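Local coordinates for probable quinone reductase Qor (NADPH:quinone reductase) (Zeta-crystallin homolog protein) (Mycobacterium tuberculosis, PDB 4RVU), which binds NADPH and probably passes its electrons on to quinones, as expected of a quinone reductase related to zeta-crystallin, at residues Lys182-Leu185 with Ser186-Gly190. Sequence-based numbering, arbitrary orientation.
Sequences KAKL and SKDAG. With NDP (NADPH dihydro-nicotinamide-adenine-dinucleotide phosphate), chain E.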
loop_
_atom_site.group_PDB
_atom_site.type_symbol
_atom_site.label_atom_id
_atom_site.label_comp_id
_atom_site.label_asym_id
_atom_site.label_seq_id
_atom_site.Cartn_x
_atom_site.Cartn_y
_atom_site.Cartn_z
ATOM N N LYS A 182 28.130 -14.264 -0.469
ATOM C CA LYS A 182 27.172 -13.186 -0.229
ATOM C C LYS A 182 26.528 -13.308 1.147
ATOM O O LYS A 182 26.263 -12.309 1.820
ATOM C CB LYS A 182 26.116 -13.158 -1.338
ATOM C CG LYS A 182 26.695 -12.722 -2.686
ATOM C CD LYS A 182 25.606 -12.455 -3.711
ATOM C CE LYS A 182 26.199 -12.210 -5.089
ATOM N NZ LYS A 182 25.184 -11.639 -6.027
ATOM N N ALA A 183 26.300 -14.540 1.582
ATOM C CA ALA A 183 25.743 -14.760 2.909
ATOM C C ALA A 183 26.624 -14.162 4.004
ATOM O O ALA A 183 26.120 -13.588 4.968
ATOM C CB ALA A 183 25.508 -16.242 3.151
ATOM N N LYS A 184 27.941 -14.290 3.872
ATOM C CA LYS A 184 28.817 -13.733 4.899
ATOM C C LYS A 184 28.783 -12.202 4.896
ATOM O O LYS A 184 28.735 -11.579 5.954
ATOM C CB LYS A 184 30.262 -14.222 4.740
ATOM C CG LYS A 184 31.104 -13.989 5.991
ATOM C CD LYS A 184 32.595 -13.993 5.680
ATOM C CE LYS A 184 33.076 -12.619 5.230
ATOM N NZ LYS A 184 33.373 -11.707 6.383
ATOM N N LEU A 185 28.818 -11.609 3.708
ATOM C CA LEU A 185 28.739 -10.153 3.567
ATOM C C LEU A 185 27.458 -9.625 4.188
ATOM O O LEU A 185 27.450 -8.565 4.831
ATOM C CB LEU A 185 28.767 -9.760 2.094
ATOM C CG LEU A 185 30.099 -9.946 1.385
ATOM C CD1 LEU A 185 29.944 -9.740 -0.113
ATOM C CD2 LEU A 185 31.086 -8.964 1.962
ATOM N N SER A 186 26.380 -10.378 3.994
ATOM C CA SER A 186 25.066 -9.997 4.524
ATOM C C SER A 186 25.075 -10.071 6.046
ATOM O O SER A 186 24.592 -9.156 6.709
ATOM C CB SER A 186 23.952 -10.863 3.915
ATOM O OG SER A 186 22.667 -10.500 4.408
ATOM N N LYS A 187 25.650 -11.143 6.600
ATOM C CA LYS A 187 25.806 -11.263 8.050
ATOM C C LYS A 187 26.669 -10.128 8.604
ATOM O O LYS A 187 26.320 -9.504 9.616
ATOM C CB LYS A 187 26.436 -12.615 8.426
ATOM C CG LYS A 187 25.529 -13.824 8.244
ATOM C CD LYS A 187 24.391 -13.824 9.252
ATOM C CE LYS A 187 24.920 -13.693 10.677
ATOM N NZ LYS A 187 23.830 -13.597 11.696
ATOM N N ASP A 188 27.795 -9.867 7.945
ATOM C CA ASP A 188 28.678 -8.769 8.344
ATOM C C ASP A 188 27.952 -7.427 8.336
ATOM O O ASP A 188 28.263 -6.532 9.133
ATOM C CB ASP A 188 29.891 -8.683 7.418
ATOM C CG ASP A 188 30.835 -9.861 7.575
ATOM O OD1 ASP A 188 30.635 -10.677 8.507
ATOM O OD2 ASP A 188 31.776 -9.958 6.757
ATOM N N ALA A 189 26.988 -7.293 7.430
ATOM C CA ALA A 189 26.177 -6.075 7.325
ATOM C C ALA A 189 25.141 -5.984 8.442
ATOM O O ALA A 189 24.529 -4.936 8.654
ATOM C CB ALA A 189 25.496 -6.013 5.976
ATOM N N GLY A 190 24.924 -7.090 9.143
ATOM C CA GLY A 190 24.038 -7.078 10.293
ATOM C C GLY A 190 22.822 -7.975 10.193
ATOM O O GLY A 190 22.007 -8.022 11.129
HETATM P PA NDP E . 21.847 -5.101 -6.837
HETATM O O1A NDP E . 23.259 -4.681 -6.539
HETATM O O2A NDP E . 20.935 -5.484 -5.708
HETATM O O5B NDP E . 21.884 -6.306 -7.900
HETATM C C5B NDP E . 20.717 -7.085 -8.143
HETATM C C4B NDP E . 20.764 -8.295 -7.226
HETATM O O4B NDP E . 19.505 -8.968 -7.194
HETATM C C3B NDP E . 21.767 -9.323 -7.714
HETATM O O3B NDP E . 23.075 -9.076 -7.196
HETATM C C2B NDP E . 21.197 -10.634 -7.211
HETATM O O2B NDP E . 21.803 -11.008 -5.981
HETATM C C1B NDP E . 19.713 -10.368 -7.005
HETATM N N9A NDP E . 18.980 -11.160 -8.019
HETATM C C8A NDP E . 18.080 -12.124 -7.764
HETATM N N7A NDP E . 17.610 -12.667 -8.912
HETATM C C5A NDP E . 18.225 -12.048 -9.933
HETATM C C6A NDP E . 18.193 -12.139 -11.410
HETATM N N6A NDP E . 17.385 -13.026 -12.032
HETATM N N1A NDP E . 18.996 -11.310 -12.110
HETATM C C2A NDP E . 19.801 -10.426 -11.496
HETATM N N3A NDP E . 19.882 -10.290 -10.163
HETATM C C4A NDP E . 19.131 -11.057 -9.340
HETATM O O3 NDP E . 21.156 -3.940 -7.700
HETATM P PN NDP E . 20.923 -2.467 -7.106
HETATM O O1N NDP E . 21.426 -2.431 -5.688
HETATM O O2N NDP E . 21.428 -1.481 -8.126
HETATM O O5D NDP E . 19.322 -2.364 -7.070
HETATM C C5D NDP E . 18.554 -3.286 -6.300
HETATM C C4D NDP E . 17.132 -3.343 -6.835
HETATM O O4D NDP E . 16.419 -2.172 -6.441
HETATM C C3D NDP E . 17.116 -3.362 -8.350
HETATM O O3D NDP E . 16.065 -4.230 -8.771
HETATM C C2D NDP E . 16.784 -1.942 -8.752
HETATM O O2D NDP E . 16.048 -1.932 -9.977
HETATM C C1D NDP E . 15.941 -1.462 -7.583
HETATM N N1N NDP E . 16.040 -0.027 -7.314
HETATM C C2N NDP E . 14.909 0.669 -7.173
HETATM C C3N NDP E . 14.910 2.028 -6.900
HETATM C C7N NDP E . 13.601 2.747 -6.762
HETATM O O7N NDP E . 13.600 3.926 -6.456
HETATM N N7N NDP E . 12.473 2.070 -6.971
HETATM C C4N NDP E . 16.205 2.787 -6.735
HETATM C C5N NDP E . 17.361 1.914 -6.900
HETATM C C6N NDP E . 17.235 0.556 -7.174
HETATM P P2B NDP E . 21.634 -12.500 -5.402
HETATM O O1X NDP E . 20.580 -13.116 -6.277
HETATM O O2X NDP E . 22.995 -13.114 -5.557
HETATM O O3X NDP E . 21.225 -12.298 -3.972
#
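Lys184 and Asp188, one helical turn apart on the exposed flank of helix 180-188, form a salt bridge in which Lys184 NZ lies 2.4 Å from Asp188 OD2, very short, so its exact length is doubtful. The lysine chain leaves the helix with CG anti to the backbone N (chi1 -164°), then bends at chi3 and chi4, which brings the ammonium to OD2, with OD1 farther off. The same pair is also joined by the backbone bond Asp188 N to Lys184 O, 2.8 Å.

The opposite flank is packed tightly. Ser186 CB rests 3.4 Å from Lys182 O, the same carbonyl that takes the Ser186 N hydrogen bond at 2.9 Å, while its OG bonds to Thr175 on the preceding strand. Ala189 CB sits against Leu185 O at 3.4 Å and faces helix 157-168. Gly190, with phi 118°, is the first residue to leave helical angles and closes a Schellman motif, its N bonded to Lys187 O.

From the first turn Lys182 runs extended beyond CG, and its NZ donates to NDP O2X at 2.7 Å and weakly to O2B; the carbonyls of Arg322 and Thr324 also hold this buried ammonium. Strand 172-176, this helix and strand 193-195 make a beta-alpha-beta unit of the Rossmann fold, with a lysine gripping the 2'-phosphate that distinguishes NADPH from NADH.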